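Local coordinates for protein ATP-dependent CLP protease, putative (Plasmodium falciparum, PDB 2F6I) that probably hydrolyses proteins to small peptides as the serine protease component of an ATP-dependent Clp system, this chain being its catalytic domain, at residues V113-S117 / Y164-F168; N67-I71 / Y94-D98; A53-I57 / A87-I91; Q100-F104 / K122-L126. All blocks are in the same frame, centred on the assembly; numbering follows the deposited sequence.

Contact 1 of 4, residues V113-S117 / Y164-F168; sequences VILAS and YLSSF
F168 lays its side chain across the end of helix 109-116, where V113, A116 and S117 receive it. Its CB starts the contact over A116, 3.8 Å from A116 O and 4.0 Å from A116 CB; the short alanine side chain lets the backbones come close, with the CA atoms of A116 and F168 6.0 Å apart. CG also lies near A116 O, at a slant to the ring, and CD1 moves on past V113 O. F168 CE1 meets S117 CB at 3.5 Å. At the edge of the ring, V113 CG1 stands 3.9 Å from F168 CE1. CZ also lies near S117 CB. S117 CA sits over the rim of one ring face, and Y164 O, a carbonyl of the phenylalanine's own helix, over the rim of the other. V113 is turned with CG1 anti to its backbone N (chi1 179°), which sends that methyl to the ring and leaves CG2 for L165. L165 CD1 rests between V113 CG2 and A116 CB, 4.1 Å from the latter. S117 suits a helix end: its OG folds back to hydrogen-bond I114 O at 2.7 Å, leaving the CB carbon for the phenyl.

Beyond the pair, R123 NH1 hydrogen-bonds both A116 O and F168 O, tying the two helices together, and Y164 OH bonds N128 of a neighbouring subunit. Helix 151-169 is probably the long handle helix of ClpP, and the L165 side chain lies about 10 Å from that of H134, the predicted active-site histidine. The two segments meet by apolar packing, and the polar bonds, among them those of R123, lie at its border.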
loop_
_atom_site.group_PDB
_atom_site.type_symbol
_atom_site.label_atom_id
_atom_site.label_comp_id
_atom_site.label_asym_id
_atom_site.label_seq_id
_atom_site.Cartn_x
_atom_site.Cartn_y
_atom_site.Cartn_z
ATOM N N VAL C 113 26.651 17.631 23.050
ATOM C CA VAL C 113 27.000 17.485 24.458
ATOM C C VAL C 113 28.130 16.474 24.625
ATOM O O VAL C 113 29.067 16.700 25.394
ATOM C CB VAL C 113 25.792 17.021 25.291
ATOM C CG1 VAL C 113 26.202 16.860 26.743
ATOM C CG2 VAL C 113 24.656 18.028 25.166
ATOM N N ILE C 114 28.038 15.359 23.906
ATOM C CA ILE C 114 29.070 14.331 23.975
ATOM C C ILE C 114 30.381 14.936 23.486
ATOM O O ILE C 114 31.444 14.692 24.058
ATOM C CB ILE C 114 28.709 13.114 23.097
ATOM C CG1 ILE C 114 27.482 12.406 23.676
ATOM C CG2 ILE C 114 29.889 12.155 23.018
ATOM C CD1 ILE C 114 26.971 11.260 22.824
ATOM N N LEU C 115 30.295 15.726 22.421
ATOM C CA LEU C 115 31.467 16.388 21.865
ATOM C C LEU C 115 32.100 17.260 22.948
ATOM O O LEU C 115 33.312 17.234 23.154
ATOM C CB LEU C 115 31.054 17.260 20.675
ATOM C CG LEU C 115 32.078 18.238 20.088
ATOM C CD1 LEU C 115 33.273 17.485 19.516
ATOM C CD2 LEU C 115 31.404 19.072 19.009
ATOM N N ALA C 116 31.257 18.015 23.648
ATOM C CA ALA C 116 31.707 18.922 24.699
ATOM C C ALA C 116 32.210 18.239 25.971
ATOM O O ALA C 116 32.907 18.861 26.775
ATOM C CB ALA C 116 30.588 19.896 25.045
ATOM N N SER C 117 31.867 16.970 26.159
ATOM C CA SER C 117 32.303 16.258 27.353
ATOM C C SER C 117 33.679 15.621 27.204
ATOM O O SER C 117 34.148 14.930 28.105
ATOM C CB SER C 117 31.285 15.184 27.733
ATOM O OG SER C 117 31.136 14.239 26.691
ATOM N N TYR C 164 23.989 19.861 31.828
ATOM C CA TYR C 164 25.246 19.194 31.518
ATOM C C TYR C 164 26.068 19.994 30.518
ATOM O O TYR C 164 27.289 20.086 30.643
ATOM C CB TYR C 164 24.991 17.786 30.971
ATOM C CG TYR C 164 24.722 16.758 32.045
ATOM C CD1 TYR C 164 23.559 15.988 32.030
ATOM C CD2 TYR C 164 25.632 16.556 33.085
ATOM C CE1 TYR C 164 23.308 15.043 33.022
ATOM C CE2 TYR C 164 25.392 15.614 34.082
ATOM C CZ TYR C 164 24.229 14.862 34.045
ATOM O OH TYR C 164 23.989 13.932 35.031
ATOM N N LEU C 165 25.404 20.574 29.521
ATOM C CA LEU C 165 26.116 21.364 28.525
ATOM C C LEU C 165 26.679 22.610 29.194
ATOM O O LEU C 165 27.780 23.061 28.876
ATOM C CB LEU C 165 25.186 21.777 27.385
ATOM C CG LEU C 165 25.912 22.539 26.273
ATOM C CD1 LEU C 165 26.966 21.634 25.657
ATOM C CD2 LEU C 165 24.925 23.005 25.214
ATOM N N SER C 166 25.906 23.160 30.123
ATOM C CA SER C 166 26.308 24.350 30.854
ATOM C C SER C 166 27.617 24.101 31.604
ATOM O O SER C 166 28.542 24.906 31.536
ATOM C CB SER C 166 25.205 24.744 31.839
ATOM O OG SER C 166 25.486 25.984 32.462
ATOM N N SER C 167 27.699 22.976 32.303
ATOM C CA SER C 167 28.900 22.643 33.060
ATOM C C SER C 167 30.100 22.314 32.170
ATOM O O SER C 167 31.226 22.230 32.656
ATOM C CB SER C 167 28.627 21.462 33.991
ATOM O OG SER C 167 28.560 20.247 33.265
ATOM N N PHE C 168 29.863 22.134 30.875
ATOM C CA PHE C 168 30.938 21.808 29.938
ATOM C C PHE C 168 31.434 23.023 29.157
ATOM O O PHE C 168 32.580 23.057 28.715
ATOM C CB PHE C 168 30.467 20.759 28.923
ATOM C CG PHE C 168 30.153 19.414 29.520
ATOM C CD1 PHE C 168 29.275 18.552 28.870
ATOM C CD2 PHE C 168 30.743 18.998 30.709
ATOM C CE1 PHE C 168 28.985 17.297 29.393
ATOM C CE2 PHE C 168 30.461 17.741 31.242
ATOM C CZ PHE C 168 29.580 16.889 30.582
#

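Contact 2 of 4, residues N67-I71 / Y94-D98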
loop_
_atom_site.group_PDB
_atom_site.type_symbol
_atom_site.label_atom_id
_atom_site.label_comp_id
_atom_site.label_asym_id
_atom_site.label_seq_id
_atom_site.Cartn_x
_atom_site.Cartn_y
_atom_site.Cartn_z
ATOM N N ASN C 67 43.025 -1.574 28.008
ATOM C CA ASN C 67 43.940 -0.704 28.735
ATOM C C ASN C 67 43.202 0.604 28.990
ATOM O O ASN C 67 42.010 0.708 28.706
ATOM C CB ASN C 67 45.214 -0.443 27.931
ATOM C CG ASN C 67 44.934 0.161 26.574
ATOM O OD1 ASN C 67 44.936 -0.537 25.560
ATOM N ND2 ASN C 67 44.681 1.463 26.546
ATOM N N HIS C 68 43.894 1.602 29.521
ATOM C CA HIS C 68 43.244 2.874 29.806
ATOM C C HIS C 68 43.832 4.051 29.049
ATOM O O HIS C 68 43.798 5.184 29.526
ATOM C CB HIS C 68 43.278 3.151 31.309
ATOM C CG HIS C 68 42.496 2.164 32.121
ATOM N ND1 HIS C 68 42.507 2.155 33.499
ATOM C CD2 HIS C 68 41.676 1.154 31.746
ATOM C CE1 HIS C 68 41.729 1.183 33.937
ATOM N NE2 HIS C 68 41.212 0.560 32.894
ATOM N N ASN C 69 44.369 3.783 27.865
ATOM C CA ASN C 69 44.936 4.848 27.052
ATOM C C ASN C 69 43.794 5.672 26.474
ATOM O O ASN C 69 42.625 5.318 26.619
ATOM C CB ASN C 69 45.791 4.270 25.920
ATOM C CG ASN C 69 46.945 3.433 26.436
ATOM O OD1 ASN C 69 47.618 3.808 27.399
ATOM N ND2 ASN C 69 47.188 2.297 25.792
ATOM N N ASP C 70 44.133 6.772 25.816
ATOM C CA ASP C 70 43.125 7.645 25.231
ATOM C C ASP C 70 42.311 7.016 24.102
ATOM O O ASP C 70 42.841 6.314 23.240
ATOM C CB ASP C 70 43.787 8.933 24.731
ATOM C CG ASP C 70 44.091 9.907 25.856
ATOM O OD1 ASP C 70 44.471 9.451 26.956
ATOM O OD2 ASP C 70 43.958 11.128 25.635
ATOM N N ILE C 71 41.009 7.277 24.132
ATOM C CA ILE C 71 40.082 6.798 23.118
ATOM C C ILE C 71 39.663 8.021 22.301
ATOM O O ILE C 71 39.248 9.036 22.867
ATOM C CB ILE C 71 38.818 6.173 23.753
ATOM C CG1 ILE C 71 39.191 4.912 24.533
ATOM C CG2 ILE C 71 37.796 5.850 22.672
ATOM C CD1 ILE C 71 38.025 4.286 25.276
ATOM N N TYR C 94 32.312 6.931 33.117
ATOM C CA TYR C 94 32.433 5.752 33.962
ATOM C C TYR C 94 33.796 5.097 33.730
ATOM O O TYR C 94 34.478 4.702 34.677
ATOM C CB TYR C 94 31.324 4.749 33.636
ATOM C CG TYR C 94 31.366 3.480 34.462
ATOM C CD1 TYR C 94 30.860 2.283 33.955
ATOM C CD2 TYR C 94 31.901 3.475 35.750
ATOM C CE1 TYR C 94 30.887 1.112 34.707
ATOM C CE2 TYR C 94 31.932 2.308 36.512
ATOM C CZ TYR C 94 31.425 1.132 35.984
ATOM O OH TYR C 94 31.460 -0.025 36.726
ATOM N N ILE C 95 34.191 4.996 32.465
ATOM C CA ILE C 95 35.463 4.380 32.115
ATOM C C ILE C 95 36.658 5.224 32.551
ATOM O O ILE C 95 36.554 6.439 32.707
ATOM C CB ILE C 95 35.555 4.113 30.592
ATOM C CG1 ILE C 95 35.504 5.429 29.819
ATOM C CG2 ILE C 95 34.408 3.215 30.159
ATOM C CD1 ILE C 95 35.711 5.270 28.328
ATOM N N LYS C 96 37.792 4.562 32.751
ATOM C CA LYS C 96 39.017 5.231 33.169
ATOM C C LYS C 96 39.659 6.004 32.024
ATOM O O LYS C 96 40.138 7.123 32.216
ATOM C CB LYS C 96 40.011 4.206 33.725
ATOM C CG LYS C 96 39.882 3.958 35.226
ATOM C CD LYS C 96 38.453 3.633 35.634
ATOM C CE LYS C 96 38.309 3.571 37.149
ATOM N NZ LYS C 96 36.889 3.379 37.564
ATOM N N SER C 97 39.662 5.404 30.837
ATOM C CA SER C 97 40.250 6.028 29.658
ATOM C C SER C 97 39.682 7.418 29.401
ATOM O O SER C 97 38.488 7.661 29.579
ATOM C CB SER C 97 40.006 5.167 28.418
ATOM O OG SER C 97 40.610 3.897 28.540
ATOM N N ASP C 98 40.549 8.332 28.986
ATOM C CA ASP C 98 40.119 9.681 28.670
ATOM C C ASP C 98 39.649 9.661 27.224
ATOM O O ASP C 98 40.136 8.874 26.413
ATOM C CB ASP C 98 41.271 10.664 28.848
ATOM C CG ASP C 98 41.492 11.044 30.301
ATOM O OD1 ASP C 98 41.613 10.131 31.145
ATOM O OD2 ASP C 98 41.544 12.254 30.606
HETATM O O HOH W 1 43.461 7.990 29.079
#
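H68 and K96 run side by side and point the same way, the aliphatic root of the lysine lying over one face of the imidazole. K96 CB sits 3.5 Å from the centroid of the H68 ring, 22° off the ring normal, a CH-pi contact; the bend at chi2 (52°) then carries the ammonium away. Lysine suits this exposed position because its methylenes can pack while its charged end leads off toward the surface. S97 turns its CB to the other segment and brings OG within 3.1 Å of H68 CA, where hydrogen bonds with D64 and R40 hold the hydroxyl. Further in, I71 and I95 meet tip to tip, CD1 to CD1 at 4.0 Å, and I71 CD1 also touches S97 CB. The carboxylates of D70 and D98 are turned nearly parallel, their planes 10° apart, with the OD1 atoms 5.1 Å from each other. That proximity of like charge is probably eased by K119 and K122, both salt-bridged to D70 OD2. One water donates to H68 O and D70 OD1 and accepts from D98 N.

The backbone bond from I71 N to D98 O (2.9 Å) is almost straight. It opens the parallel pairing of strands 71-77 and 99-104, just where the loops after helices 50-66 and 82-94 enter the sheet.

Contact 3 of 4, residues A53-I57 / A87-I91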
loop_
_atom_site.group_PDB
_atom_site.type_symbol
_atom_site.label_atom_id
_atom_site.label_comp_id
_atom_site.label_asym_id
_atom_site.label_seq_id
_atom_site.Cartn_x
_atom_site.Cartn_y
_atom_site.Cartn_z
ATOM N N ALA C 53 23.581 3.489 20.362
ATOM C CA ALA C 53 24.046 3.799 21.707
ATOM C C ALA C 53 24.564 2.522 22.366
ATOM O O ALA C 53 25.573 2.537 23.069
ATOM C CB ALA C 53 22.912 4.394 22.531
ATOM N N ASP C 54 23.867 1.417 22.124
ATOM C CA ASP C 54 24.249 0.127 22.687
ATOM C C ASP C 54 25.598 -0.338 22.153
ATOM O O ASP C 54 26.427 -0.849 22.902
ATOM C CB ASP C 54 23.182 -0.926 22.370
ATOM C CG ASP C 54 23.628 -2.339 22.719
ATOM O OD1 ASP C 54 23.927 -2.598 23.907
ATOM O OD2 ASP C 54 23.680 -3.192 21.803
ATOM N N GLU C 55 25.817 -0.158 20.857
ATOM C CA GLU C 55 27.072 -0.573 20.247
ATOM C C GLU C 55 28.226 0.275 20.774
ATOM O O GLU C 55 29.267 -0.251 21.166
ATOM C CB GLU C 55 26.988 -0.444 18.724
ATOM C CG GLU C 55 25.756 -1.089 18.121
ATOM C CD GLU C 55 25.731 -1.005 16.606
ATOM O OE1 GLU C 55 25.998 0.092 16.062
ATOM O OE2 GLU C 55 25.437 -2.034 15.958
ATOM N N LEU C 56 28.033 1.591 20.783
ATOM C CA LEU C 56 29.062 2.509 21.255
ATOM C C LEU C 56 29.448 2.209 22.700
ATOM O O LEU C 56 30.629 2.215 23.047
ATOM C CB LEU C 56 28.576 3.956 21.132
ATOM C CG LEU C 56 29.588 5.054 21.463
ATOM C CD1 LEU C 56 30.830 4.886 20.601
ATOM C CD2 LEU C 56 28.956 6.416 21.225
ATOM N N ILE C 57 28.449 1.949 23.541
ATOM C CA ILE C 57 28.705 1.637 24.941
ATOM C C ILE C 57 29.499 0.337 25.037
ATOM O O ILE C 57 30.487 0.259 25.766
ATOM C CB ILE C 57 27.386 1.503 25.734
ATOM C CG1 ILE C 57 26.743 2.882 25.887
ATOM C CG2 ILE C 57 27.651 0.885 27.104
ATOM C CD1 ILE C 57 25.413 2.866 26.607
ATOM N N ALA C 87 22.896 8.069 28.481
ATOM C CA ALA C 87 23.443 6.763 28.829
ATOM C C ALA C 87 24.889 6.716 28.353
ATOM O O ALA C 87 25.782 6.265 29.074
ATOM C CB ALA C 87 22.638 5.661 28.165
ATOM N N ILE C 88 25.113 7.186 27.129
ATOM C CA ILE C 88 26.455 7.208 26.569
ATOM C C ILE C 88 27.330 8.135 27.408
ATOM O O ILE C 88 28.508 7.855 27.635
ATOM C CB ILE C 88 26.443 7.701 25.107
ATOM C CG1 ILE C 88 25.730 6.674 24.225
ATOM C CG2 ILE C 88 27.859 7.926 24.619
ATOM C CD1 ILE C 88 25.631 7.077 22.767
ATOM N N LEU C 89 26.742 9.232 27.875
ATOM C CA LEU C 89 27.465 10.197 28.693
ATOM C C LEU C 89 27.918 9.532 29.996
ATOM O O LEU C 89 29.056 9.721 30.431
ATOM C CB LEU C 89 26.574 11.405 29.001
ATOM C CG LEU C 89 27.272 12.681 29.477
ATOM C CD1 LEU C 89 28.183 13.206 28.375
ATOM C CD2 LEU C 89 26.232 13.731 29.844
ATOM N N ASP C 90 27.030 8.754 30.613
ATOM C CA ASP C 90 27.364 8.058 31.851
ATOM C C ASP C 90 28.555 7.135 31.625
ATOM O O ASP C 90 29.512 7.141 32.402
ATOM C CB ASP C 90 26.180 7.226 32.362
ATOM C CG ASP C 90 25.206 8.039 33.196
ATOM O OD1 ASP C 90 25.632 9.046 33.798
ATOM O OD2 ASP C 90 24.019 7.658 33.266
ATOM N N ILE C 91 28.486 6.342 30.560
ATOM C CA ILE C 91 29.554 5.410 30.226
ATOM C C ILE C 91 30.848 6.178 29.986
ATOM O O ILE C 91 31.924 5.757 30.412
ATOM C CB ILE C 91 29.197 4.584 28.965
ATOM C CG1 ILE C 91 27.954 3.733 29.238
ATOM C CG2 ILE C 91 30.361 3.686 28.568
ATOM C CD1 ILE C 91 28.107 2.774 30.407
#
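I57 and I91 cross at about a right angle, and their branches interlock: I91 CG1 lies 3.6 Å from I57 CG2 and 3.7 Å from I57 CG1. I91 CD1 turns to the same I57 CG2 methyl, and I57 CD1 reaches on to A87 CB. One turn back, the extended arm of I88 delivers CD1 between A53 and L56, 3.8 Å from A53 CB and 3.7 Å from L56 CD2. It gets there with CG1 anti to the carbonyl carbon (chi1 -67°) and chi2 near 180°. Small residues at A53 and A87 therefore receive the longer branched ones, and isoleucine puts two apolar arms on one CB, so each residue can touch several partners.

The helices themselves run almost parallel, their axes 4° apart in direction and 9.9 Å apart at closest approach. This is the arrangement expected of consecutive beta-alpha-beta crossovers: helix 50-66 links strand 41-44 to strand 71-77, and helix 82-94 links the latter to strand 99-104, in the layered fold that ClpP shares with the crotonase superfamily.

Around this first shell, L56 also packs on I42 and L44 of strand 41-44, outermost in the sheet of this chain, which brings L56 against the sheet. A single neighbouring subunit of the fourteen-chain assembly packs on both helices. I57 touches F104 and I91 touches L126 of that subunit, so I57 and I91 also meet another chain. On the polar flank of helix 50-66, D54 forms a salt bridge with K33 of the same neighbouring subunit, and E55 does so with K51 of its own chain and with K29 of that neighbour.

Contact 4 of 4, residues Q100-F104 / K122-L126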
loop_
_atom_site.group_PDB
_atom_site.type_symbol
_atom_site.label_atom_id
_atom_site.label_comp_id
_atom_site.label_asym_id
_atom_site.label_seq_id
_atom_site.Cartn_x
_atom_site.Cartn_y
_atom_site.Cartn_z
ATOM N N GLN C 100 39.050 11.892 23.729
ATOM C CA GLN C 100 39.207 13.124 22.976
ATOM C C GLN C 100 38.190 13.082 21.846
ATOM O O GLN C 100 38.089 12.096 21.119
ATOM C CB GLN C 100 40.632 13.295 22.442
ATOM C CG GLN C 100 41.229 12.122 21.719
ATOM C CD GLN C 100 42.639 12.429 21.241
ATOM O OE1 GLN C 100 42.829 13.124 20.241
ATOM N NE2 GLN C 100 43.636 11.933 21.970
ATOM N N THR C 101 37.418 14.155 21.729
ATOM C CA THR C 101 36.371 14.249 20.726
ATOM C C THR C 101 36.717 15.159 19.554
ATOM O O THR C 101 37.243 16.255 19.738
ATOM C CB THR C 101 35.068 14.764 21.364
ATOM O OG1 THR C 101 35.320 16.019 22.008
ATOM C CG2 THR C 101 34.552 13.774 22.392
ATOM N N ILE C 102 36.414 14.690 18.349
ATOM C CA ILE C 102 36.662 15.456 17.137
ATOM C C ILE C 102 35.388 15.438 16.303
ATOM O O ILE C 102 34.895 14.376 15.916
ATOM C CB ILE C 102 37.817 14.861 16.312
ATOM C CG1 ILE C 102 39.096 14.847 17.154
ATOM C CG2 ILE C 102 38.030 15.687 15.047
ATOM C CD1 ILE C 102 40.320 14.334 16.416
ATOM N N SER C 103 34.849 16.619 16.032
ATOM C CA SER C 103 33.623 16.719 15.262
ATOM C C SER C 103 33.866 17.202 13.847
ATOM O O SER C 103 34.808 17.946 13.583
ATOM C CB SER C 103 32.657 17.687 15.938
ATOM O OG SER C 103 33.134 19.017 15.819
ATOM N N PHE C 104 33.010 16.756 12.939
ATOM C CA PHE C 104 33.066 17.182 11.553
ATOM C C PHE C 104 31.688 16.973 10.945
ATOM O O PHE C 104 30.908 16.157 11.431
ATOM C CB PHE C 104 34.150 16.433 10.758
ATOM C CG PHE C 104 33.933 14.951 10.638
ATOM C CD1 PHE C 104 34.698 14.063 11.390
ATOM C CD2 PHE C 104 33.013 14.436 9.729
ATOM C CE1 PHE C 104 34.555 12.682 11.235
ATOM C CE2 PHE C 104 32.861 13.059 9.567
ATOM C CZ PHE C 104 33.636 12.181 10.322
ATOM N N LYS C 122 41.135 18.550 24.837
ATOM C CA LYS C 122 41.183 17.582 23.749
ATOM C C LYS C 122 39.876 17.475 22.972
ATOM O O LYS C 122 39.556 16.427 22.415
ATOM C CB LYS C 122 41.590 16.208 24.286
ATOM C CG LYS C 122 43.002 16.178 24.846
ATOM C CD LYS C 122 43.448 14.762 25.182
ATOM C CE LYS C 122 44.879 14.751 25.708
ATOM N NZ LYS C 122 45.372 13.375 26.001
ATOM N N ARG C 123 39.121 18.565 22.945
ATOM C CA ARG C 123 37.863 18.609 22.212
ATOM C C ARG C 123 38.150 19.441 20.972
ATOM O O ARG C 123 38.456 20.629 21.069
ATOM C CB ARG C 123 36.774 19.267 23.057
ATOM C CG ARG C 123 36.510 18.555 24.376
ATOM C CD ARG C 123 35.520 19.338 25.220
ATOM N NE ARG C 123 35.970 20.712 25.417
ATOM C CZ ARG C 123 35.231 21.671 25.963
ATOM N NH1 ARG C 123 33.996 21.410 26.374
ATOM N NH2 ARG C 123 35.723 22.896 26.082
ATOM N N LYS C 124 38.064 18.809 19.807
ATOM C CA LYS C 124 38.354 19.501 18.561
ATOM C C LYS C 124 37.229 19.432 17.537
ATOM O O LYS C 124 36.223 18.746 17.729
ATOM C CB LYS C 124 39.634 18.939 17.945
ATOM C CG LYS C 124 40.832 18.973 18.876
ATOM C CD LYS C 124 42.081 18.435 18.192
ATOM C CE LYS C 124 43.282 18.480 19.121
ATOM N NZ LYS C 124 44.529 18.015 18.447
ATOM N N SER C 125 37.422 20.152 16.439
ATOM C CA SER C 125 36.450 20.196 15.364
ATOM C C SER C 125 37.104 20.653 14.071
ATOM O O SER C 125 37.957 21.540 14.080
ATOM C CB SER C 125 35.313 21.156 15.721
ATOM O OG SER C 125 34.507 21.431 14.589
ATOM N N LEU C 126 36.721 20.027 12.963
ATOM C CA LEU C 126 37.248 20.417 11.668
ATOM C C LEU C 126 36.548 21.732 11.314
ATOM O O LEU C 126 35.452 22.006 11.804
ATOM C CB LEU C 126 36.968 19.328 10.627
ATOM C CG LEU C 126 37.874 18.097 10.745
ATOM C CD1 LEU C 126 37.404 17.014 9.804
ATOM C CD2 LEU C 126 39.309 18.487 10.420
#
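K124 N donates to T101 O at 2.7 Å, with an N-H...O angle of 176°, a nearly straight bond that leads the pairing of two parallel strands. They belong to the central five-stranded parallel sheet of the ClpP fold, in which strand 99-104 lies between 71-77 and 123-125. The pairing goes on with S103 N to K124 O (3.0 Å), where the donor stands 36° above the carbonyl plane, and with L126 N to S103 O (2.9 Å). At the other end the bond from T101 N to K122 O is weak. CA-H...O contacts fill in between the bonds, such as that of I102 CA to K124 O.

On the face carrying T101, S103, R123 and S125, T101 and R123 lie side by side. T101 OG1 hydrogen-bonds L115 O, while R123, besides binding helix-end carbonyls, forms a salt bridge with D198; a short hydroxyl and a long cation with several N-H groups suit a buried face with such acceptors around it. S103 OG and S125 OG approach to 3.0 Å. On the other face, I102 packs its CG1 near K124 CB, and the lysine's extended chain carries its ammonium away from strand 99-104, toward E199, with which it makes a long, weak ion pair. At the Q100-K122 end, Q100 CB lies 3.6 Å from K122 CB. F104 and L126 run side by side, pointing the same way, and each continues onto a neighbouring subunit, F104 packing on I57 there and L126 on D90. Where the strand ends, S125 OG, turned anti to its backbone N (chi1 168°), donates to L126 O at 3.0 Å.

Contacts 1, 3 and 4 are buried, whereas contact 2 lies partly at the surface, and the chemistry follows. Contacts 1 and 3 are helix-helix packing by apolar groups; they touch through I114 on I88 and S117 on L89. Contact 4 depends chiefly on backbone bonds within the sheet, and contact 2 mixes apolar touches with water, charge and a single backbone bond across its loops. Helix 82-94 feeds both contact 3 and contact 2, whose second loop leads on to the strand of contact 4. Contacts 2 and 4 adjoin on neighbouring strands, with Q100 N probably bonded to I71 O, while polar bonds from the sheet to the end of helix 109-116 join contacts 1 and 4.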